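Local atomic coordinates of DNA replication protein DnaC (Aquifex aeolicus, PDB entry 3ECC), a protein that acts as a helicase loader in the initiation of bacterial DNA replication and probably binds ATP together with magnesium. Residues H31-E36 against S101-L106; R27-N32 against V56-A61; G40-G45 against S168-M173; A61-E64 against I68-Y71. All blocks are in the same frame, centred on the assembly; numbering follows the deposited sequence.

Contact 1 of 4, residues H31-E36 against S101-L106; sequences HNFNPE and SPVLVL
Phe33 reaches Val103, joining the loop after helix 17-31 to the residues that lead into strand 104-107. This strand belongs to the parallel sheet of a P-loop NTPase core, with the strand order known from AAA+ proteins. The direct touches are apolar, and no hydrogen bond crosses between the two segments. Phe33 CZ lies 3.5 Å from Val103 CG2, and the methyl approaches the ring obliquely. CG of Phe33 stands anti to the backbone N (chi1 -172°), a setting that carries the far end of the ring to the valine. The other methyl of Val103, CG1, packs on Leu59 of helix 51-65. The two prolines meet more loosely, with 4.5 Å between Pro35 CB and Pro102 CB. Ile68 touches both prolines and Phe33 and adds to this apolar patch.

The polar bonds lie within each segment or run to other residues. Pro102 O sits at the edge of the Phe33 ring, 4.3 Å from CZ, and is hydrogen-bonded to Ser135 OG. On the side of the loop, Asn34 OD1 takes the amide N of Glu36 at 3.0 Å and forms an Asx turn around Pro35. On the side of the strand, Ser101 OG donates to Val103 O at 3.0 Å, and the hydroxyl stands 57° out of the carbonyl plane.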
loop_
_atom_site.group_PDB
_atom_site.type_symbol
_atom_site.label_atom_id
_atom_site.label_comp_id
_atom_site.label_asym_id
_atom_site.label_seq_id
_atom_site.Cartn_x
_atom_site.Cartn_y
_atom_site.Cartn_z
ATOM N N HIS A 31 16.450 0.908 -4.205
ATOM C CA HIS A 31 17.801 0.511 -4.546
ATOM C C HIS A 31 18.133 -0.905 -4.051
ATOM O O HIS A 31 18.793 -1.674 -4.755
ATOM C CB HIS A 31 18.812 1.523 -3.999
ATOM C CG HIS A 31 20.211 1.281 -4.464
ATOM N ND1 HIS A 31 21.234 0.941 -3.602
ATOM C CD2 HIS A 31 20.752 1.298 -5.706
ATOM C CE1 HIS A 31 22.347 0.772 -4.294
ATOM N NE2 HIS A 31 22.083 0.984 -5.572
ATOM N N ASN A 32 17.654 -1.251 -2.860
ATOM C CA ASN A 32 17.991 -2.531 -2.247
ATOM C C ASN A 32 16.932 -3.591 -2.436
ATOM O O ASN A 32 16.860 -4.537 -1.658
ATOM C CB ASN A 32 18.241 -2.344 -0.755
ATOM C CG ASN A 32 19.528 -1.617 -0.478
ATOM O OD1 ASN A 32 20.338 -1.410 -1.382
ATOM N ND2 ASN A 32 19.735 -1.229 0.778
ATOM N N PHE A 33 16.116 -3.437 -3.474
ATOM C CA PHE A 33 14.905 -4.229 -3.617
ATOM C C PHE A 33 15.134 -5.639 -4.176
ATOM O O PHE A 33 15.555 -5.815 -5.326
ATOM C CB PHE A 33 13.886 -3.474 -4.469
ATOM C CG PHE A 33 12.534 -4.126 -4.514
ATOM C CD1 PHE A 33 11.655 -4.021 -3.437
ATOM C CD2 PHE A 33 12.142 -4.848 -5.627
ATOM C CE1 PHE A 33 10.413 -4.623 -3.471
ATOM C CE2 PHE A 33 10.894 -5.450 -5.668
ATOM C CZ PHE A 33 10.029 -5.335 -4.585
ATOM N N ASN A 34 14.863 -6.631 -3.337
ATOM C CA ASN A 34 14.762 -8.016 -3.765
ATOM C C ASN A 34 13.315 -8.445 -3.567
ATOM O O ASN A 34 12.831 -8.505 -2.426
ATOM C CB ASN A 34 15.701 -8.906 -2.937
ATOM C CG ASN A 34 15.827 -10.323 -3.499
ATOM O OD1 ASN A 34 15.034 -10.748 -4.342
ATOM N ND2 ASN A 34 16.833 -11.057 -3.028
ATOM N N PRO A 35 12.612 -8.730 -4.675
ATOM C CA PRO A 35 11.214 -9.168 -4.606
ATOM C C PRO A 35 11.045 -10.466 -3.810
ATOM O O PRO A 35 9.938 -10.798 -3.385
ATOM C CB PRO A 35 10.835 -9.391 -6.079
ATOM C CG PRO A 35 12.137 -9.501 -6.806
ATOM C CD PRO A 35 13.097 -8.640 -6.062
ATOM N N GLU A 36 12.154 -11.165 -3.581
ATOM C CA GLU A 36 12.150 -12.422 -2.839
ATOM C C GLU A 36 12.191 -12.195 -1.323
ATOM O O GLU A 36 12.112 -13.141 -0.546
ATOM C CB GLU A 36 13.319 -13.315 -3.286
ATOM C CG GLU A 36 13.171 -13.886 -4.703
ATOM C CD GLU A 36 11.948 -14.785 -4.839
ATOM O OE1 GLU A 36 11.821 -15.744 -4.036
ATOM O OE2 GLU A 36 11.117 -14.546 -5.750
ATOM N N SER A 101 1.746 -11.319 -7.539
ATOM C CA SER A 101 2.458 -10.162 -8.057
ATOM C C SER A 101 3.686 -9.814 -7.215
ATOM O O SER A 101 3.629 -9.815 -5.985
ATOM C CB SER A 101 1.531 -8.954 -8.133
ATOM O OG SER A 101 2.164 -7.887 -8.815
ATOM N N PRO A 102 4.801 -9.489 -7.890
ATOM C CA PRO A 102 6.057 -9.123 -7.228
ATOM C C PRO A 102 5.951 -7.828 -6.425
ATOM O O PRO A 102 6.585 -7.700 -5.379
ATOM C CB PRO A 102 7.036 -8.951 -8.399
ATOM C CG PRO A 102 6.171 -8.731 -9.599
ATOM C CD PRO A 102 4.955 -9.561 -9.355
ATOM N N VAL A 103 5.169 -6.874 -6.923
ATOM C CA VAL A 103 4.909 -5.630 -6.199
ATOM C C VAL A 103 3.435 -5.283 -6.326
ATOM O O VAL A 103 2.891 -5.273 -7.425
ATOM C CB VAL A 103 5.742 -4.450 -6.752
ATOM C CG1 VAL A 103 5.347 -3.152 -6.069
ATOM C CG2 VAL A 103 7.218 -4.697 -6.559
ATOM N N LEU A 104 2.788 -5.016 -5.198
ATOM C CA LEU A 104 1.385 -4.642 -5.202
ATOM C C LEU A 104 1.157 -3.409 -4.343
ATOM O O LEU A 104 1.671 -3.310 -3.226
ATOM C CB LEU A 104 0.505 -5.802 -4.718
ATOM C CG LEU A 104 -1.022 -5.624 -4.791
ATOM C CD1 LEU A 104 -1.540 -5.693 -6.229
ATOM C CD2 LEU A 104 -1.719 -6.661 -3.930
ATOM N N VAL A 105 0.398 -2.460 -4.884
ATOM C CA VAL A 105 -0.006 -1.288 -4.138
ATOM C C VAL A 105 -1.474 -1.417 -3.779
ATOM O O VAL A 105 -2.330 -1.508 -4.663
ATOM C CB VAL A 105 0.200 0.013 -4.949
ATOM C CG1 VAL A 105 0.026 1.238 -4.048
ATOM C CG2 VAL A 105 1.561 0.022 -5.614
ATOM N N LEU A 106 -1.759 -1.451 -2.482
ATOM C CA LEU A 106 -3.126 -1.321 -1.993
ATOM C C LEU A 106 -3.348 0.104 -1.494
ATOM O O LEU A 106 -2.907 0.462 -0.399
ATOM C CB LEU A 106 -3.407 -2.327 -0.872
ATOM C CG LEU A 106 -3.257 -3.822 -1.167
ATOM C CD1 LEU A 106 -3.600 -4.635 0.060
ATOM C CD2 LEU A 106 -4.117 -4.243 -2.343
#

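Contact 2 of 4, residues R27-N32 against V56-A61; sequences RVFVHN and VATLKA
Val30 packs against Ala61 and Thr58 where helix 17-31 meets helix 51-65, the helix that follows the P-loop in this NTPase fold. The two short segments run roughly the same way, at a crossing angle of -32°, with their axes 9.9 Å apart. The tight part is small and buried. Val30 straddles Ala61 CB with both methyls, CG1 at 3.7 Å and CG2 at 3.8 Å. CG1, anti to the backbone N of Val30 (chi1 169°), also rests 3.6 Å from Ala61 O. CG2 extends the patch to Thr58 CG2 at 3.9 Å. Replacing Val30 with an alanine would remove both methyls and would probably open a gap over Ala61 CB and beside Thr58 CG2.

Beside this patch the fit is looser. Phe29 CD2 comes only to 4.3 Å from Thr58 CG2, which lies oblique to the ring; Phe29 packs also on Leu41 of strand 40-45. On the solvent side, His31 ends helix 17-31 and Asn32 follows it; they are joined by no more than a weak hydrogen bond. Thr58 turns its methyl, not its hydroxyl, to Val30: OG1 is hydrogen-bonded to Leu54 O within its own helix.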
loop_
_atom_site.group_PDB
_atom_site.type_symbol
_atom_site.label_atom_id
_atom_site.label_comp_id
_atom_site.label_asym_id
_atom_site.label_seq_id
_atom_site.Cartn_x
_atom_site.Cartn_y
_atom_site.Cartn_z
ATOM N N ARG A 27 14.127 5.733 -1.626
ATOM C CA ARG A 27 15.271 5.594 -2.533
ATOM C C ARG A 27 16.207 4.449 -2.112
ATOM O O ARG A 27 16.648 3.658 -2.953
ATOM C CB ARG A 27 16.036 6.928 -2.672
ATOM C CG ARG A 27 15.302 7.987 -3.515
ATOM C CD ARG A 27 16.245 9.015 -4.129
ATOM N NE ARG A 27 15.553 9.952 -5.024
ATOM C CZ ARG A 27 15.291 9.724 -6.315
ATOM N NH1 ARG A 27 15.655 8.581 -6.889
ATOM N NH2 ARG A 27 14.654 10.641 -7.033
ATOM N N VAL A 28 16.470 4.349 -0.809
ATOM C CA VAL A 28 17.206 3.220 -0.252
ATOM C C VAL A 28 16.465 1.919 -0.537
ATOM O O VAL A 28 17.070 0.940 -0.968
ATOM C CB VAL A 28 17.406 3.371 1.266
ATOM C CG1 VAL A 28 17.918 2.080 1.868
ATOM C CG2 VAL A 28 18.354 4.508 1.565
ATOM N N PHE A 29 15.150 1.927 -0.305
ATOM C CA PHE A 29 14.292 0.749 -0.507
ATOM C C PHE A 29 14.349 0.260 -1.957
ATOM O O PHE A 29 14.705 -0.892 -2.215
ATOM C CB PHE A 29 12.835 1.066 -0.093
ATOM C CG PHE A 29 11.872 -0.078 -0.313
ATOM C CD1 PHE A 29 11.662 -1.031 0.678
ATOM C CD2 PHE A 29 11.187 -0.204 -1.513
ATOM C CE1 PHE A 29 10.790 -2.092 0.470
ATOM C CE2 PHE A 29 10.308 -1.265 -1.727
ATOM C CZ PHE A 29 10.108 -2.205 -0.734
ATOM N N VAL A 30 14.022 1.153 -2.894
ATOM C CA VAL A 30 14.039 0.862 -4.336
ATOM C C VAL A 30 15.400 0.366 -4.804
ATOM O O VAL A 30 15.499 -0.498 -5.683
ATOM C CB VAL A 30 13.671 2.113 -5.160
ATOM C CG1 VAL A 30 13.958 1.889 -6.642
ATOM C CG2 VAL A 30 12.211 2.488 -4.938
ATOM N N HIS A 31 16.450 0.908 -4.205
ATOM C CA HIS A 31 17.801 0.511 -4.546
ATOM C C HIS A 31 18.133 -0.905 -4.051
ATOM O O HIS A 31 18.793 -1.674 -4.755
ATOM C CB HIS A 31 18.812 1.523 -3.999
ATOM C CG HIS A 31 20.211 1.281 -4.464
ATOM N ND1 HIS A 31 21.234 0.941 -3.602
ATOM C CD2 HIS A 31 20.752 1.298 -5.706
ATOM C CE1 HIS A 31 22.347 0.772 -4.294
ATOM N NE2 HIS A 31 22.083 0.984 -5.572
ATOM N N ASN A 32 17.654 -1.251 -2.860
ATOM C CA ASN A 32 17.991 -2.531 -2.247
ATOM C C ASN A 32 16.932 -3.591 -2.436
ATOM O O ASN A 32 16.860 -4.537 -1.658
ATOM C CB ASN A 32 18.241 -2.344 -0.755
ATOM C CG ASN A 32 19.528 -1.617 -0.478
ATOM O OD1 ASN A 32 20.338 -1.410 -1.382
ATOM N ND2 ASN A 32 19.735 -1.229 0.778
ATOM N N VAL A 56 2.971 5.565 -5.985
ATOM C CA VAL A 56 3.058 5.401 -7.434
ATOM C C VAL A 56 4.498 5.640 -7.888
ATOM O O VAL A 56 5.021 4.920 -8.754
ATOM C CB VAL A 56 2.084 6.337 -8.182
ATOM C CG1 VAL A 56 2.259 6.195 -9.689
ATOM C CG2 VAL A 56 0.647 6.023 -7.797
ATOM N N ALA A 57 5.144 6.632 -7.271
ATOM C CA ALA A 57 6.565 6.907 -7.497
ATOM C C ALA A 57 7.425 5.678 -7.209
ATOM O O ALA A 57 8.258 5.288 -8.035
ATOM C CB ALA A 57 7.022 8.088 -6.647
ATOM N N THR A 58 7.208 5.063 -6.046
ATOM C CA THR A 58 7.970 3.886 -5.638
ATOM C C THR A 58 7.772 2.747 -6.634
ATOM O O THR A 58 8.722 2.056 -7.001
ATOM C CB THR A 58 7.576 3.417 -4.222
ATOM O OG1 THR A 58 7.612 4.526 -3.320
ATOM C CG2 THR A 58 8.531 2.354 -3.727
ATOM N N LEU A 59 6.540 2.584 -7.098
ATOM C CA LEU A 59 6.207 1.505 -8.024
ATOM C C LEU A 59 6.955 1.663 -9.351
ATOM O O LEU A 59 7.425 0.675 -9.930
ATOM C CB LEU A 59 4.693 1.449 -8.250
ATOM C CG LEU A 59 4.116 0.427 -9.231
ATOM C CD1 LEU A 59 4.461 -0.985 -8.814
ATOM C CD2 LEU A 59 2.606 0.594 -9.349
ATOM N N LYS A 60 7.065 2.913 -9.811
ATOM C CA LYS A 60 7.762 3.248 -11.054
ATOM C C LYS A 60 9.274 3.116 -10.900
ATOM O O LYS A 60 9.948 2.563 -11.774
ATOM C CB LYS A 60 7.424 4.677 -11.482
ATOM C CG LYS A 60 6.299 4.799 -12.482
ATOM C CD LYS A 60 5.895 6.266 -12.672
ATOM C CE LYS A 60 7.064 7.143 -13.157
ATOM N NZ LYS A 60 7.491 6.865 -14.575
ATOM N N ALA A 61 9.797 3.620 -9.782
ATOM C CA ALA A 61 11.229 3.581 -9.516
ATOM C C ALA A 61 11.750 2.147 -9.504
ATOM O O ALA A 61 12.801 1.859 -10.070
ATOM C CB ALA A 61 11.544 4.279 -8.205
#

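Contact 3 of 4, residues G40-G45 against S168-M173; sequences GLTFVG and SKIYEM
Thr42 lies over the CG2 methyl of Ile170, with its OG1 3.8 Å from that carbon. The pair joins strand 40-45, which leads into the P-loop, to helix 164-173 of the same NTPase core. This helix belongs to the connection that passes from strand 136-141 over strand 40-45 to the outer strand 174-178, a beta-alpha-beta crossover. The two side chains cross at about a right angle. Thr42 points toward the helix, and chi1 of -54° sets OG1 beside its own backbone N. The methyl contact is not what satisfies this hydroxyl: OG1 is hydrogen-bonded to Asn174 ND2, just beyond the helix. Ile170 offers CG2, anti to its backbone N, while its side chain also packs on Ile138 and Leu109.

Neighbouring residues show the two faces of the strand. Leu41 points away from helix 164-173 and packs on Ile26 and Phe29 of helix 17-31. At the far end, Gly45 has backbone angles that call for glycine, and its O is hydrogen-bonded to Lys51 NZ, a residue of the ADP and beryllium trifluoride pockets. Thr42 itself stands about 12 Å from the bound ADP, measured from its side chain, so it does not touch the nucleotide.

The second touch is made by the backbone. Met173 leads its side chain away from the strand to Tyr130 of helix 116-131. Its carbonyl turns back instead, and Gly40 N donates to Met173 O in a weak hydrogen bond of 3.3 Å, with an angle of 159° at the hydrogen.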
loop_
_atom_site.group_PDB
_atom_site.type_symbol
_atom_site.label_atom_id
_atom_site.label_comp_id
_atom_site.label_asym_id
_atom_site.label_seq_id
_atom_site.Cartn_x
_atom_site.Cartn_y
_atom_site.Cartn_z
ATOM N N GLY A 40 7.731 -4.358 2.067
ATOM C CA GLY A 40 7.066 -3.236 1.443
ATOM C C GLY A 40 7.172 -1.998 2.296
ATOM O O GLY A 40 7.982 -1.939 3.219
ATOM N N LEU A 41 6.344 -1.005 1.983
ATOM C CA LEU A 41 6.262 0.214 2.767
ATOM C C LEU A 41 4.813 0.506 3.083
ATOM O O LEU A 41 3.916 0.135 2.330
ATOM C CB LEU A 41 6.865 1.394 2.002
ATOM C CG LEU A 41 8.278 1.233 1.426
ATOM C CD1 LEU A 41 8.555 2.308 0.386
ATOM C CD2 LEU A 41 9.340 1.251 2.534
ATOM N N THR A 42 4.593 1.174 4.208
ATOM C CA THR A 42 3.269 1.585 4.622
ATOM C C THR A 42 3.237 3.092 4.851
ATOM O O THR A 42 3.961 3.621 5.692
ATOM C CB THR A 42 2.835 0.852 5.896
ATOM O OG1 THR A 42 2.965 -0.565 5.698
ATOM C CG2 THR A 42 1.389 1.188 6.247
ATOM N N PHE A 43 2.395 3.777 4.087
ATOM C CA PHE A 43 2.274 5.227 4.171
ATOM C C PHE A 43 1.012 5.601 4.932
ATOM O O PHE A 43 -0.098 5.250 4.529
ATOM C CB PHE A 43 2.210 5.843 2.774
ATOM C CG PHE A 43 3.429 5.597 1.942
ATOM C CD1 PHE A 43 4.519 6.448 2.022
ATOM C CD2 PHE A 43 3.477 4.525 1.067
ATOM C CE1 PHE A 43 5.638 6.235 1.249
ATOM C CE2 PHE A 43 4.597 4.299 0.281
ATOM C CZ PHE A 43 5.679 5.156 0.370
ATOM N N VAL A 44 1.192 6.314 6.036
ATOM C CA VAL A 44 0.087 6.723 6.879
ATOM C C VAL A 44 0.026 8.244 6.901
ATOM O O VAL A 44 1.038 8.908 6.709
ATOM C CB VAL A 44 0.266 6.182 8.314
ATOM C CG1 VAL A 44 -1.033 6.278 9.092
ATOM C CG2 VAL A 44 0.728 4.738 8.275
ATOM N N GLY A 45 -1.165 8.794 7.119
ATOM C CA GLY A 45 -1.321 10.240 7.233
ATOM C C GLY A 45 -2.668 10.769 6.772
ATOM O O GLY A 45 -3.498 10.031 6.242
ATOM N N SER A 168 -1.126 -6.748 12.272
ATOM C CA SER A 168 0.048 -7.363 12.854
ATOM C C SER A 168 0.993 -7.846 11.763
ATOM O O SER A 168 2.208 -7.691 11.873
ATOM C CB SER A 168 -0.391 -8.532 13.739
ATOM O OG SER A 168 0.700 -9.311 14.181
ATOM N N LYS A 169 0.430 -8.458 10.727
ATOM C CA LYS A 169 1.222 -8.955 9.603
ATOM C C LYS A 169 1.734 -7.810 8.727
ATOM O O LYS A 169 2.848 -7.868 8.217
ATOM C CB LYS A 169 0.414 -9.959 8.771
ATOM C CG LYS A 169 0.098 -11.241 9.516
ATOM C CD LYS A 169 -0.593 -12.250 8.629
ATOM C CE LYS A 169 -0.773 -13.580 9.346
ATOM N NZ LYS A 169 -1.775 -13.473 10.446
ATOM N N ILE A 170 0.922 -6.766 8.584
ATOM C CA ILE A 170 1.328 -5.553 7.875
ATOM C C ILE A 170 2.540 -4.900 8.545
ATOM O O ILE A 170 3.424 -4.354 7.876
ATOM C CB ILE A 170 0.167 -4.538 7.796
ATOM C CG1 ILE A 170 -0.924 -5.042 6.849
ATOM C CG2 ILE A 170 0.678 -3.149 7.377
ATOM C CD1 ILE A 170 -2.200 -4.222 6.905
ATOM N N TYR A 171 2.583 -4.979 9.870
ATOM C CA TYR A 171 3.664 -4.394 10.638
ATOM C C TYR A 171 4.966 -5.200 10.558
ATOM O O TYR A 171 6.048 -4.629 10.621
ATOM C CB TYR A 171 3.234 -4.187 12.094
ATOM C CG TYR A 171 4.230 -3.414 12.927
ATOM C CD1 TYR A 171 4.656 -2.141 12.541
ATOM C CD2 TYR A 171 4.737 -3.942 14.114
ATOM C CE1 TYR A 171 5.569 -1.423 13.308
ATOM C CE2 TYR A 171 5.649 -3.235 14.882
ATOM C CZ TYR A 171 6.062 -1.977 14.477
ATOM O OH TYR A 171 6.974 -1.264 15.236
ATOM N N GLU A 172 4.871 -6.519 10.395
ATOM C CA GLU A 172 6.077 -7.326 10.226
ATOM C C GLU A 172 6.714 -7.114 8.858
ATOM O O GLU A 172 7.924 -6.926 8.770
ATOM C CB GLU A 172 5.828 -8.822 10.502
ATOM C CG GLU A 172 6.914 -9.762 9.919
ATOM C CD GLU A 172 7.220 -10.983 10.789
ATOM O OE1 GLU A 172 7.394 -12.091 10.233
ATOM O OE2 GLU A 172 7.309 -10.832 12.025
ATOM N N MET A 173 5.910 -7.143 7.798
ATOM C CA MET A 173 6.449 -7.100 6.435
ATOM C C MET A 173 6.860 -5.704 5.950
ATOM O O MET A 173 7.775 -5.568 5.138
ATOM C CB MET A 173 5.472 -7.748 5.443
ATOM C CG MET A 173 5.492 -9.293 5.467
ATOM S SD MET A 173 6.689 -10.136 4.348
ATOM C CE MET A 173 5.693 -10.408 2.877
#

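Contact 4 of 4, residues A61-E64 against I68-Y71; sequences AIYE and IRGY
Ile62 and Tyr63 meet Ile68 and Arg69 in a short-range contact between a helix and the loop that follows it. The chain leaves helix 51-65, turns back, and lays Ile68 and Arg69 beside the end of the helix before entering strand 71-74. This is the return leg of the beta-alpha-beta crossover that starts from strand 40-45 of the P-loop NTPase fold. The turn brings the backbones close, with 4.7 Å between Tyr63 CA and Ile68 CA.

The inner half joins an apolar touch to a carbonyl. Ile62 CG2, anti to its backbone N, lies 4.0 Å from Ile68 CB, and the two side chains meet at a slant. The carbonyl of Ile68 faces the helix. Its O is 3.6 Å from Tyr63 CA, in a CA-H...O contact with a bent angle of 123° at the hydrogen. The same O lies near the plane of the Tyr63 ring, at its edge. No conventional hydrogen bond links the two segments.

The outer half is open to solvent. Tyr63 and Arg69 run side by side and point the same way. Arg69 CG approaches the ring obliquely, 3.7 Å from Tyr63 CD1. The arginine chain is extended from CG to NE, so it follows the tyrosine outward, and Arg69 NE lies 4.0 Å from Tyr63 CE1. Ring and guanidinium planes are 62° apart, with CE1 at the guanidinium edge; the groups do not stack.

Around this turn, Ile62 packs on Val30 of helix 17-31, and Ile68 touches Pro35 and Pro102. Tyr71 then makes backbone hydrogen bonds to Val103 and Val105, which place strand 71-74 beside strand 104-107.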
loop_
_atom_site.group_PDB
_atom_site.type_symbol
_atom_site.label_atom_id
_atom_site.label_comp_id
_atom_site.label_asym_id
_atom_site.label_seq_id
_atom_site.Cartn_x
_atom_site.Cartn_y
_atom_site.Cartn_z
ATOM N N ALA A 61 9.797 3.620 -9.782
ATOM C CA ALA A 61 11.229 3.581 -9.516
ATOM C C ALA A 61 11.750 2.147 -9.504
ATOM O O ALA A 61 12.801 1.859 -10.070
ATOM C CB ALA A 61 11.544 4.279 -8.205
ATOM N N ILE A 62 10.998 1.249 -8.874
ATOM C CA ILE A 62 11.323 -0.174 -8.887
ATOM C C ILE A 62 11.393 -0.679 -10.324
ATOM O O ILE A 62 12.361 -1.329 -10.714
ATOM C CB ILE A 62 10.286 -0.993 -8.092
ATOM C CG1 ILE A 62 10.428 -0.707 -6.597
ATOM C CG2 ILE A 62 10.442 -2.487 -8.370
ATOM C CD1 ILE A 62 9.240 -1.112 -5.786
ATOM N N TYR A 63 10.382 -0.332 -11.115
ATOM C CA TYR A 63 10.308 -0.757 -12.505
ATOM C C TYR A 63 11.401 -0.141 -13.395
ATOM O O TYR A 63 11.837 -0.757 -14.369
ATOM C CB TYR A 63 8.924 -0.443 -13.076
ATOM C CG TYR A 63 8.893 -0.402 -14.583
ATOM C CD1 TYR A 63 8.826 -1.577 -15.327
ATOM C CD2 TYR A 63 8.957 0.812 -15.268
ATOM C CE1 TYR A 63 8.804 -1.549 -16.712
ATOM C CE2 TYR A 63 8.942 0.851 -16.657
ATOM C CZ TYR A 63 8.866 -0.334 -17.371
ATOM O OH TYR A 63 8.851 -0.307 -18.745
ATOM N N GLU A 64 11.844 1.067 -13.067
ATOM C CA GLU A 64 12.839 1.754 -13.895
ATOM C C GLU A 64 14.272 1.465 -13.462
ATOM O O GLU A 64 15.207 1.758 -14.201
ATOM C CB GLU A 64 12.575 3.269 -13.955
ATOM C CG GLU A 64 12.958 4.048 -12.691
ATOM C CD GLU A 64 12.401 5.479 -12.676
ATOM O OE1 GLU A 64 12.124 6.028 -13.768
ATOM O OE2 GLU A 64 12.247 6.057 -11.570
ATOM N N ILE A 68 11.149 -4.634 -12.594
ATOM C CA ILE A 68 10.092 -5.478 -12.042
ATOM C C ILE A 68 8.746 -4.762 -12.157
ATOM O O ILE A 68 8.542 -3.703 -11.562
ATOM C CB ILE A 68 10.391 -5.859 -10.571
ATOM C CG1 ILE A 68 11.553 -6.855 -10.513
ATOM C CG2 ILE A 68 9.155 -6.442 -9.893
ATOM C CD1 ILE A 68 12.402 -6.737 -9.262
ATOM N N ARG A 69 7.852 -5.333 -12.964
ATOM C CA ARG A 69 6.528 -4.767 -13.211
ATOM C C ARG A 69 5.540 -5.160 -12.113
ATOM O O ARG A 69 5.280 -6.350 -11.901
ATOM C CB ARG A 69 5.990 -5.241 -14.564
ATOM C CG ARG A 69 6.477 -4.439 -15.749
ATOM C CD ARG A 69 5.731 -4.833 -17.016
ATOM N NE ARG A 69 5.671 -3.735 -17.983
ATOM C CZ ARG A 69 4.651 -3.525 -18.815
ATOM N NH1 ARG A 69 3.595 -4.329 -18.793
ATOM N NH2 ARG A 69 4.679 -2.499 -19.658
ATOM N N GLY A 70 4.993 -4.161 -11.422
ATOM C CA GLY A 70 3.971 -4.394 -10.404
ATOM C C GLY A 70 2.620 -3.829 -10.806
ATOM O O GLY A 70 2.397 -3.508 -11.981
ATOM N N TYR A 71 1.719 -3.688 -9.834
ATOM C CA TYR A 71 0.368 -3.183 -10.102
ATOM C C TYR A 71 -0.069 -2.162 -9.050
ATOM O O TYR A 71 0.292 -2.278 -7.879
ATOM C CB TYR A 71 -0.640 -4.339 -10.158
ATOM C CG TYR A 71 -0.425 -5.332 -11.288
ATOM C CD1 TYR A 71 -1.130 -5.223 -12.486
ATOM C CD2 TYR A 71 0.466 -6.394 -11.146
ATOM C CE1 TYR A 71 -0.941 -6.137 -13.515
ATOM C CE2 TYR A 71 0.664 -7.309 -12.170
ATOM C CZ TYR A 71 -0.041 -7.178 -13.349
ATOM O OH TYR A 71 0.160 -8.090 -14.359
#

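From the N terminus, helix 17-31 opens two loops. Contact 2 closes the shorter one, around strand 40-45 and the P-loop, onto helix 51-65. Contact 1 starts from the same stretch and closes a longer loop at the entry to strand 104-107. Contact 4 begins at Ala61, where contact 2 ends, and is nested inside the loops of contacts 1 and 3. Contact 3 starts at strand 40-45 and crosses both contact 1 and contact 2 before closing on helix 164-173. Contacts 1, 2 and 4 gather on one side of the core, bridged by Leu59 and Tyr71. Contact 3 touches contact 2 alone, where Leu41 packs on Phe29 and Thr58.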